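Local coordinates for protein UDP-glucose 4-epimerase (Campylobacter jejuni subsp. jejuni serotype O:2, PDB 7K3P) that interconverts UDP-glucose with UDP-galactose, and probably their N-acetylated counterparts, by epimerising the sugar at C4 with the help of a bound NAD, at residues A[44-49]-A[69-74]; A[236-241]-A[280-285]. The protein carries 2 engineered substitutions. All blocks are in the same frame, centred on the assembly; numbering follows the deposited sequence.

Interaction 1. Residues A[44-49]-A[69-74]; sequences CVLDNL and FEQDLS. With NAD (nicotinamide-adenine-dinucleotide), chain C.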
ATOM      1  N   CYS A  44     -25.282   6.775  11.119  1.00 39.24           N
ATOM      2  CA  CYS A  44     -25.192   7.393   9.802  1.00 36.49           C
ATOM      3  C   CYS A  44     -24.644   6.387   8.791  1.00 39.19           C
ATOM      4  O   CYS A  44     -23.834   5.515   9.143  1.00 35.25           O
ATOM      5  CB  CYS A  44     -24.292   8.617   9.862  1.00 34.56           C
ATOM      6  SG  CYS A  44     -24.933   9.931  10.957  1.00 41.45           S
ATOM      7  N   VAL A  45     -25.081   6.510   7.541  1.00 31.25           N
ATOM      8  CA  VAL A  45     -24.657   5.599   6.483  1.00 29.57           C
ATOM      9  C   VAL A  45     -24.123   6.376   5.274  1.00 36.09           C
ATOM     10  O   VAL A  45     -24.734   7.364   4.829  1.00 32.26           O
ATOM     11  CB  VAL A  45     -25.821   4.673   6.068  1.00 32.98           C
ATOM     12  CG1 VAL A  45     -25.469   3.867   4.828  1.00 32.54           C
ATOM     13  CG2 VAL A  45     -26.186   3.750   7.218  1.00 32.86           C
ATOM     14  N   LEU A  46     -22.975   5.939   4.757  1.00 30.82           N
ATOM     15  CA  LEU A  46     -22.420   6.489   3.518  1.00 29.94           C
ATOM     16  C   LEU A  46     -22.302   5.402   2.453  1.00 28.52           C
ATOM     17  O   LEU A  46     -21.783   4.315   2.714  1.00 29.31           O
ATOM     18  CB  LEU A  46     -21.055   7.149   3.770  1.00 24.39           C
ATOM     19  CG  LEU A  46     -20.298   7.683   2.550  1.00 28.61           C
ATOM     20  CD1 LEU A  46     -19.398   8.840   2.943  1.00 29.74           C
ATOM     21  CD2 LEU A  46     -19.458   6.584   1.893  1.00 28.16           C
ATOM     22  N   ASP A  47     -22.777   5.694   1.250  1.00 26.21           N
ATOM     23  CA  ASP A  47     -22.692   4.744   0.156  1.00 25.96           C
ATOM     24  C   ASP A  47     -22.972   5.468  -1.154  1.00 30.37           C
ATOM     25  O   ASP A  47     -23.854   6.325  -1.204  1.00 31.69           O
ATOM     26  CB  ASP A  47     -23.718   3.637   0.374  1.00 29.04           C
ATOM     27  CG  ASP A  47     -23.354   2.353  -0.342  1.00 29.47           C
ATOM     28  OD1 ASP A  47     -23.299   2.369  -1.587  1.00 28.51           O
ATOM     29  OD2 ASP A  47     -23.137   1.321   0.345  1.00 27.26           O
ATOM     30  N   ASN A  48     -22.227   5.128  -2.204  1.00 27.44           N
ATOM     31  CA  ASN A  48     -22.416   5.764  -3.504  1.00 29.26           C
ATOM     32  C   ASN A  48     -23.405   4.978  -4.349  1.00 31.05           C
ATOM     33  O   ASN A  48     -23.635   5.295  -5.511  1.00 31.80           O
ATOM     34  CB  ASN A  48     -21.076   5.940  -4.237  1.00 28.40           C
ATOM     35  CG  ASN A  48     -20.483   4.613  -4.713  1.00 31.52           C
ATOM     36  OD1 ASN A  48     -20.959   3.536  -4.354  1.00 29.21           O
ATOM     37  ND2 ASN A  48     -19.442   4.694  -5.538  1.00 29.75           N
ATOM     38  N   LEU A  49     -23.980   3.937  -3.751  1.00 31.66           N
ATOM     39  CA  LEU A  49     -24.957   3.090  -4.428  1.00 34.15           C
ATOM     40  C   LEU A  49     -24.439   2.472  -5.741  1.00 31.29           C
ATOM     41  O   LEU A  49     -25.217   2.165  -6.644  1.00 36.11           O
ATOM     42  CB  LEU A  49     -26.279   3.862  -4.641  1.00 32.07           C
ATOM     43  CG  LEU A  49     -26.946   4.377  -3.358  1.00 34.58           C
ATOM     44  CD1 LEU A  49     -28.229   5.181  -3.633  1.00 37.01           C
ATOM     45  CD2 LEU A  49     -27.246   3.221  -2.398  1.00 38.72           C
ATOM     46  N   PHE A  69     -26.114   9.317   3.640  1.00 36.75           N
ATOM     47  CA  PHE A  69     -25.339  10.194   2.764  1.00 36.14           C
ATOM     48  C   PHE A  69     -24.940   9.503   1.467  1.00 35.54           C
ATOM     49  O   PHE A  69     -24.043   8.642   1.466  1.00 33.66           O
ATOM     50  CB  PHE A  69     -24.087  10.675   3.489  1.00 34.95           C
ATOM     51  CG  PHE A  69     -24.377  11.468   4.720  1.00 41.80           C
ATOM     52  CD1 PHE A  69     -24.715  12.816   4.626  1.00 40.99           C
ATOM     53  CD2 PHE A  69     -24.305  10.881   5.972  1.00 34.32           C
ATOM     54  CE1 PHE A  69     -24.978  13.560   5.764  1.00 37.53           C
ATOM     55  CE2 PHE A  69     -24.569  11.621   7.122  1.00 39.35           C
ATOM     56  CZ  PHE A  69     -24.908  12.962   7.015  1.00 38.35           C
ATOM     57  N   GLU A  70     -25.603   9.868   0.368  1.00 32.53           N
ATOM     58  CA  GLU A  70     -25.274   9.312  -0.939  1.00 33.14           C
ATOM     59  C   GLU A  70     -24.037  10.025  -1.483  1.00 34.80           C
ATOM     60  O   GLU A  70     -24.147  10.991  -2.243  1.00 37.89           O
ATOM     61  CB  GLU A  70     -26.450   9.427  -1.917  1.00 34.42           C
ATOM     62  CG  GLU A  70     -26.167   8.786  -3.283  1.00 37.41           C
ATOM     63  CD  GLU A  70     -27.361   8.833  -4.224  1.00 39.83           C
ATOM     64  OE1 GLU A  70     -28.429   9.329  -3.814  1.00 44.56           O
ATOM     65  OE2 GLU A  70     -27.231   8.368  -5.377  1.00 43.73           O
ATOM     66  N   GLN A  71     -22.865   9.533  -1.076  1.00 30.35           N
ATOM     67  CA  GLN A  71     -21.581  10.181  -1.325  1.00 30.19           C
ATOM     68  C   GLN A  71     -20.519   9.171  -1.722  1.00 33.83           C
ATOM     69  O   GLN A  71     -20.481   8.044  -1.198  1.00 29.27           O
ATOM     70  CB  GLN A  71     -21.084  10.850  -0.048  1.00 27.46           C
ATOM     71  CG  GLN A  71     -22.017  11.872   0.522  1.00 42.54           C
ATOM     72  CD  GLN A  71     -21.265  12.915   1.301  1.00 45.28           C
ATOM     73  OE1 GLN A  71     -20.028  12.879   1.366  1.00 47.98           O
ATOM     74  NE2 GLN A  71     -21.998  13.862   1.894  1.00 43.03           N
ATOM     75  N   ASP A  72     -19.615   9.598  -2.591  1.00 26.78           N
ATOM     76  CA  ASP A  72     -18.529   8.742  -3.028  1.00 25.95           C
ATOM     77  C   ASP A  72     -17.257   9.067  -2.237  1.00 26.26           C
ATOM     78  O   ASP A  72     -16.879  10.232  -2.084  1.00 21.07           O
ATOM     79  CB  ASP A  72     -18.296   8.917  -4.524  1.00 28.33           C
ATOM     80  CG  ASP A  72     -17.509   7.776  -5.119  1.00 28.81           C
ATOM     81  OD1 ASP A  72     -16.440   7.456  -4.565  1.00 29.58           O
ATOM     82  OD2 ASP A  72     -17.970   7.201  -6.125  1.00 29.87           O
ATOM     83  N   LEU A  73     -16.615   8.028  -1.717  1.00 23.00           N
ATOM     84  CA  LEU A  73     -15.371   8.178  -0.962  1.00 22.81           C
ATOM     85  C   LEU A  73     -14.227   8.754  -1.804  1.00 19.88           C
ATOM     86  O   LEU A  73     -13.228   9.204  -1.247  1.00 21.15           O
ATOM     87  CB  LEU A  73     -14.944   6.825  -0.366  1.00 19.40           C
ATOM     88  CG  LEU A  73     -15.852   6.279   0.742  1.00 23.49           C
ATOM     89  CD1 LEU A  73     -15.472   4.834   1.091  1.00 23.54           C
ATOM     90  CD2 LEU A  73     -15.761   7.189   1.982  1.00 21.45           C
ATOM     91  N   SER A  74     -14.348   8.717  -3.133  1.00 22.60           N
ATOM     92  CA  SER A  74     -13.285   9.293  -3.981  1.00 23.97           C
ATOM     93  C   SER A  74     -13.339  10.828  -4.036  1.00 25.07           C
ATOM     94  O   SER A  74     -12.384  11.472  -4.482  1.00 25.98           O
ATOM     95  CB  SER A  74     -13.326   8.716  -5.399  1.00 27.04           C
ATOM     96  OG  SER A  74     -14.526   9.099  -6.041  1.00 28.55           O
TER
HETATM   97  PA  NAD C 401     -20.736  -4.952  -1.167  1.00 29.33           P
HETATM   98  O1A NAD C 401     -20.358  -4.626  -2.591  1.00 28.16           O
HETATM   99  O2A NAD C 401     -22.136  -5.492  -1.095  1.00 26.60           O
HETATM  100  O5B NAD C 401     -20.691  -3.660  -0.262  1.00 25.58           O
HETATM  101  C5B NAD C 401     -19.864  -2.605  -0.661  1.00 24.45           C
HETATM  102  C4B NAD C 401     -20.593  -1.328  -0.515  1.00 27.93           C
HETATM  103  O4B NAD C 401     -19.729  -0.229  -0.554  1.00 26.74           O
HETATM  104  C3B NAD C 401     -21.642  -1.145  -1.656  1.00 26.44           C
HETATM  105  O3B NAD C 401     -23.031  -0.854  -1.243  1.00 28.24           O
HETATM  106  C2B NAD C 401     -20.965  -0.115  -2.592  1.00 32.66           C
HETATM  107  O2B NAD C 401     -21.853   0.650  -3.288  1.00 30.20           O
HETATM  108  C1B NAD C 401     -20.182   0.659  -1.580  1.00 23.95           C
HETATM  109  N9A NAD C 401     -19.062   1.401  -2.181  1.00 28.04           N
HETATM  110  C8A NAD C 401     -18.074   0.891  -2.944  1.00 25.57           C
HETATM  111  N7A NAD C 401     -17.237   1.864  -3.336  1.00 26.37           N
HETATM  112  C5A NAD C 401     -17.657   3.032  -2.835  1.00 24.41           C
HETATM  113  C6A NAD C 401     -17.202   4.359  -2.913  1.00 23.43           C
HETATM  114  N6A NAD C 401     -16.005   4.666  -3.659  1.00 23.86           N
HETATM  115  N1A NAD C 401     -17.865   5.337  -2.265  1.00 24.00           N
HETATM  116  C2A NAD C 401     -18.980   5.089  -1.556  1.00 23.77           C
HETATM  117  N3A NAD C 401     -19.470   3.808  -1.468  1.00 26.21           N
HETATM  118  C4A NAD C 401     -18.833   2.772  -2.088  1.00 25.16           C
HETATM  119  O3  NAD C 401     -19.678  -6.002  -0.614  1.00 30.54           O
HETATM  120  PN  NAD C 401     -19.860  -6.802   0.733  1.00 27.67           P
HETATM  121  O1N NAD C 401     -20.998  -6.219   1.552  1.00 25.34           O
HETATM  122  O2N NAD C 401     -20.145  -8.229   0.378  1.00 29.26           O
HETATM  123  O5D NAD C 401     -18.502  -6.702   1.537  1.00 27.37           O
HETATM  124  C5D NAD C 401     -18.240  -5.521   2.259  1.00 23.74           C
HETATM  125  C4D NAD C 401     -16.830  -5.517   2.825  1.00 24.24           C
HETATM  126  O4D NAD C 401     -16.531  -6.739   3.465  1.00 24.58           O
HETATM  127  C3D NAD C 401     -15.743  -5.189   1.808  1.00 18.67           C
HETATM  128  O3D NAD C 401     -14.789  -4.398   2.394  1.00 21.38           O
HETATM  129  C2D NAD C 401     -15.097  -6.472   1.496  1.00 25.96           C
HETATM  130  O2D NAD C 401     -13.789  -6.360   1.074  1.00 23.72           O
HETATM  131  C1D NAD C 401     -15.287  -7.232   2.836  1.00 24.81           C
HETATM  132  N1N NAD C 401     -15.262  -8.763   2.720  1.00 27.85           N
HETATM  133  C2N NAD C 401     -16.340  -9.334   2.072  1.00 23.39           C
HETATM  134  C3N NAD C 401     -16.390 -10.718   1.933  1.00 25.03           C
HETATM  135  C7N NAD C 401     -17.560 -11.353   1.228  1.00 28.34           C
HETATM  136  O7N NAD C 401     -18.462 -10.685   0.746  1.00 29.93           O
HETATM  137  N7N NAD C 401     -17.601 -12.773   1.114  1.00 24.02           N
HETATM  138  C4N NAD C 401     -15.372 -11.496   2.451  1.00 23.56           C
HETATM  139  C5N NAD C 401     -14.303 -10.915   3.095  1.00 23.02           C
HETATM  140  C6N NAD C 401     -14.234  -9.523   3.240  1.00 24.20           C
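At the adenosine end of the Rossmann-type NAD site, Leu46 and Phe69 pair where strand 42-46 meets edge strand 67-69 in parallel register. Phe69 N reaches Val45 O at 2.7 Å, nearly straight, and Asp47 N returns a bond to Phe69 O at 3.2 Å. Leu46 CD2 lies 3.7 Å from Leu73 CD2, beside the adenine. The chains stay close as far as Asn48 and Asp72, where the adenine lies with one face on Asn48 and its edge toward Asp72 and Leu73. Asn48 CG, set between the backbone N and the carbonyl carbon (chi1 70°), lays the amide flat over that face. Asn48 ND2 reaches Asp72 OD2 at 3.0 Å, in the plane of the amide but 64° above that of the carboxylate, while Asn48 OD1 accepts from Ser50 OG. Asp72 OD1 accepts from N6A of NAD at 3.0 Å, and Leu73 N gives to N1A at 3.0 Å, so the adenine edge is read by one acceptor and one donor. Asp47 OD2 takes the ribose O3B at 2.7 Å, and its OD1 closes an Asx turn onto Leu49 N. A carboxylate against the ribose hydroxyls would probably repel the extra phosphate of NADP, consistent with use of NAD.

Interaction 2. Residues A[236-241]-A[280-285]; sequences TKDGTC and VKEVIE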
ATOM      1  N   THR A 236      -9.625 -35.972   5.557  1.00 38.72           N
ATOM      2  CA  THR A 236     -10.656 -35.218   6.261  1.00 40.28           C
ATOM      3  C   THR A 236     -11.788 -36.161   6.618  1.00 42.85           C
ATOM      4  O   THR A 236     -11.801 -37.304   6.170  1.00 43.24           O
ATOM      5  CB  THR A 236     -11.258 -34.094   5.391  1.00 37.17           C
ATOM      6  OG1 THR A 236     -11.911 -34.668   4.253  1.00 32.63           O
ATOM      7  CG2 THR A 236     -10.187 -33.108   4.932  1.00 32.72           C
ATOM      8  N   LYS A 237     -12.740 -35.659   7.403  1.00 40.37           N
ATOM      9  CA  LYS A 237     -13.922 -36.417   7.816  1.00 41.84           C
ATOM     10  C   LYS A 237     -14.524 -37.251   6.682  1.00 45.21           C
ATOM     11  O   LYS A 237     -14.594 -38.480   6.781  1.00 47.87           O
ATOM     12  CB  LYS A 237     -14.974 -35.479   8.460  1.00 45.02           C
ATOM     13  CG  LYS A 237     -15.372 -34.230   7.617  1.00 49.48           C
ATOM     14  CD  LYS A 237     -15.981 -33.057   8.463  1.00 46.16           C
ATOM     15  CE  LYS A 237     -14.891 -32.227   9.201  1.00 51.28           C
ATOM     16  NZ  LYS A 237     -15.334 -30.886   9.787  1.00 43.05           N
ATOM     17  N   ASP A 238     -14.927 -36.597   5.595  1.00 40.78           N
ATOM     18  CA  ASP A 238     -15.571 -37.313   4.496  1.00 35.79           C
ATOM     19  C   ASP A 238     -14.722 -37.398   3.213  1.00 37.21           C
ATOM     20  O   ASP A 238     -15.238 -37.744   2.150  1.00 34.04           O
ATOM     21  CB  ASP A 238     -16.948 -36.709   4.190  1.00 38.02           C
ATOM     22  CG  ASP A 238     -16.865 -35.263   3.699  1.00 34.77           C
ATOM     23  OD1 ASP A 238     -15.811 -34.856   3.173  1.00 31.91           O
ATOM     24  OD2 ASP A 238     -17.868 -34.535   3.825  1.00 33.34           O
ATOM     25  N   GLY A 239     -13.433 -37.078   3.313  1.00 35.20           N
ATOM     26  CA  GLY A 239     -12.547 -37.138   2.161  1.00 34.63           C
ATOM     27  C   GLY A 239     -12.571 -35.931   1.227  1.00 37.46           C
ATOM     28  O   GLY A 239     -11.771 -35.865   0.299  1.00 33.32           O
ATOM     29  N   THR A 240     -13.482 -34.981   1.452  1.00 34.21           N
ATOM     30  CA  THR A 240     -13.548 -33.787   0.605  1.00 30.47           C
ATOM     31  C   THR A 240     -12.945 -32.567   1.311  1.00 32.90           C
ATOM     32  O   THR A 240     -12.681 -32.611   2.519  1.00 32.50           O
ATOM     33  CB  THR A 240     -14.983 -33.475   0.119  1.00 31.67           C
ATOM     34  OG1 THR A 240     -15.827 -33.152   1.235  1.00 33.15           O
ATOM     35  CG2 THR A 240     -15.569 -34.668  -0.637  1.00 34.88           C
ATOM     36  N   CYS A 241     -12.712 -31.493   0.553  1.00 25.35           N
ATOM     37  CA  CYS A 241     -12.076 -30.292   1.096  1.00 29.47           C
ATOM     38  C   CYS A 241     -12.928 -29.609   2.172  1.00 23.78           C
ATOM     39  O   CYS A 241     -14.153 -29.591   2.091  1.00 27.90           O
ATOM     40  CB  CYS A 241     -11.751 -29.293  -0.036  1.00 28.56           C
ATOM     41  SG  CYS A 241     -10.274 -29.793  -0.991  1.00 38.15           S
ATOM     42  N   VAL A 280     -17.022 -30.019   1.243  1.00 30.06           N
ATOM     43  CA  VAL A 280     -17.696 -29.889  -0.048  1.00 30.07           C
ATOM     44  C   VAL A 280     -18.948 -30.752  -0.057  1.00 28.17           C
ATOM     45  O   VAL A 280     -20.004 -30.346  -0.541  1.00 27.49           O
ATOM     46  CB  VAL A 280     -16.777 -30.345  -1.206  1.00 27.86           C
ATOM     47  CG1 VAL A 280     -17.524 -30.303  -2.532  1.00 29.35           C
ATOM     48  CG2 VAL A 280     -15.508 -29.476  -1.265  1.00 27.24           C
ATOM     49  N   LYS A 281     -18.807 -31.955   0.480  1.00 28.87           N
ATOM     50  CA  LYS A 281     -19.886 -32.923   0.535  1.00 31.37           C
ATOM     51  C   LYS A 281     -21.026 -32.410   1.427  1.00 33.12           C
ATOM     52  O   LYS A 281     -22.207 -32.508   1.071  1.00 32.35           O
ATOM     53  CB  LYS A 281     -19.330 -34.238   1.077  1.00 34.64           C
ATOM     54  CG  LYS A 281     -19.969 -35.490   0.515  1.00 40.30           C
ATOM     55  CD  LYS A 281     -19.349 -36.748   1.161  1.00 43.64           C
ATOM     56  CE  LYS A 281     -20.212 -37.995   0.923  1.00 49.40           C
ATOM     57  NZ  LYS A 281     -19.508 -39.282   1.239  1.00 58.74           N
ATOM     58  N   GLU A 282     -20.671 -31.849   2.580  1.00 29.71           N
ATOM     59  CA  GLU A 282     -21.672 -31.275   3.480  1.00 34.27           C
ATOM     60  C   GLU A 282     -22.466 -30.153   2.803  1.00 36.26           C
ATOM     61  O   GLU A 282     -23.706 -30.134   2.847  1.00 34.35           O
ATOM     62  CB  GLU A 282     -21.008 -30.779   4.765  1.00 30.44           C
ATOM     63  CG  GLU A 282     -20.558 -31.918   5.700  1.00 36.80           C
ATOM     64  CD  GLU A 282     -19.622 -31.447   6.812  1.00 41.73           C
ATOM     65  OE1 GLU A 282     -19.093 -30.316   6.701  1.00 35.89           O
ATOM     66  OE2 GLU A 282     -19.409 -32.208   7.791  1.00 45.20           O
ATOM     67  N   VAL A 283     -21.748 -29.232   2.160  1.00 31.26           N
ATOM     68  CA  VAL A 283     -22.379 -28.099   1.499  1.00 29.90           C
ATOM     69  C   VAL A 283     -23.314 -28.552   0.377  1.00 33.56           C
ATOM     70  O   VAL A 283     -24.406 -28.004   0.199  1.00 34.16           O
ATOM     71  CB  VAL A 283     -21.322 -27.101   0.960  1.00 30.04           C
ATOM     72  CG1 VAL A 283     -21.972 -26.062   0.071  1.00 30.22           C
ATOM     73  CG2 VAL A 283     -20.585 -26.436   2.135  1.00 29.91           C
ATOM     74  N   ILE A 284     -22.891 -29.556  -0.380  1.00 32.52           N
ATOM     75  CA  ILE A 284     -23.740 -30.077  -1.448  1.00 34.85           C
ATOM     76  C   ILE A 284     -25.033 -30.658  -0.878  1.00 37.29           C
ATOM     77  O   ILE A 284     -26.132 -30.292  -1.315  1.00 37.61           O
ATOM     78  CB  ILE A 284     -23.001 -31.129  -2.289  1.00 35.13           C
ATOM     79  CG1 ILE A 284     -21.945 -30.440  -3.160  1.00 35.31           C
ATOM     80  CG2 ILE A 284     -23.992 -31.911  -3.150  1.00 36.07           C
ATOM     81  CD1 ILE A 284     -20.896 -31.378  -3.721  1.00 40.24           C
ATOM     82  N   GLU A 285     -24.901 -31.543   0.110  1.00 34.72           N
ATOM     83  CA  GLU A 285     -26.071 -32.144   0.761  1.00 37.77           C
ATOM     84  C   GLU A 285     -27.013 -31.069   1.320  1.00 39.88           C
ATOM     85  O   GLU A 285     -28.211 -31.071   1.032  1.00 38.74           O
ATOM     86  CB  GLU A 285     -25.646 -33.117   1.872  1.00 39.00           C
ATOM     87  CG  GLU A 285     -26.758 -34.096   2.311  1.00 48.04           C
ATOM     88  CD  GLU A 285     -26.430 -34.863   3.602  1.00 55.60           C
ATOM     89  OE1 GLU A 285     -27.107 -34.624   4.628  1.00 58.96           O
ATOM     90  OE2 GLU A 285     -25.509 -35.710   3.592  1.00 59.68           O
TER
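A threonine hydroxyl relays between a carboxylate and the first turn of a helix remote in sequence: Thr240 OG1 gives its proton to Asp238 OD1 at 2.6 Å and accepts from the backbone amide Lys281 N at 3.3 Å, the latter bond fairly straight at 164°. A chi1 of 64° turns OG1 toward the helix. Asp238 OD1 carries a second load, for Thr240 N meets it at 2.9 Å, nearly in line with its C-O bond, and closes an Asx turn. The other oxygen, OD2, is bonded to the hydroxyl of Ser279 just ahead of the helix and presses on Lys281 CB at 3.1 Å. The lysine chain runs antiparallel to the Asp238 side chain, and its NZ ends 5.6 Å from Asp238 OD2, too far for a salt bridge.

Deeper in, Val280 N makes a weak bond to Cys241 O, and Val280 CG2 lies 4.0 Å from Cys241 CB; Ile229 of strand 226-230 packs against Val280 and Thr240 alike. On the outer side Lys237 passes across the Glu282 side chain, its CD 3.6 Å from Glu282 OE2, while Glu282 OE1 turns back to accept from Ser279 N. The helix start would probably ease the nearness of the Asp238 and Glu282 carboxylates. This is the N-terminal end of helix 280-291 met by a loop ahead of strand 242-246: the first amides, Val280 N and Lys281 N, have no carbonyl of their own helix and find Cys241 O and Thr240 OG1.

In the fold
Both contacts join a loop to the end of a regular element, and aspartates in Asx turns shape both, two in interaction 1 and one in interaction 2, yet they serve different places. Interaction 1 lies at the edge of the parallel sheet of the nucleotide-binding part, and its polar groups are spent largely on the cofactor. Interaction 2 sits on the opposite side of the chain's centre, about 41 Å away between centres, and its polar groups serve the protein's own backbone at a helix start. Each is partly buried; in interaction 1 even the aspartate on the ribose is buried, while in interaction 2 the lysines lie at the surface. The two share no strand or helix.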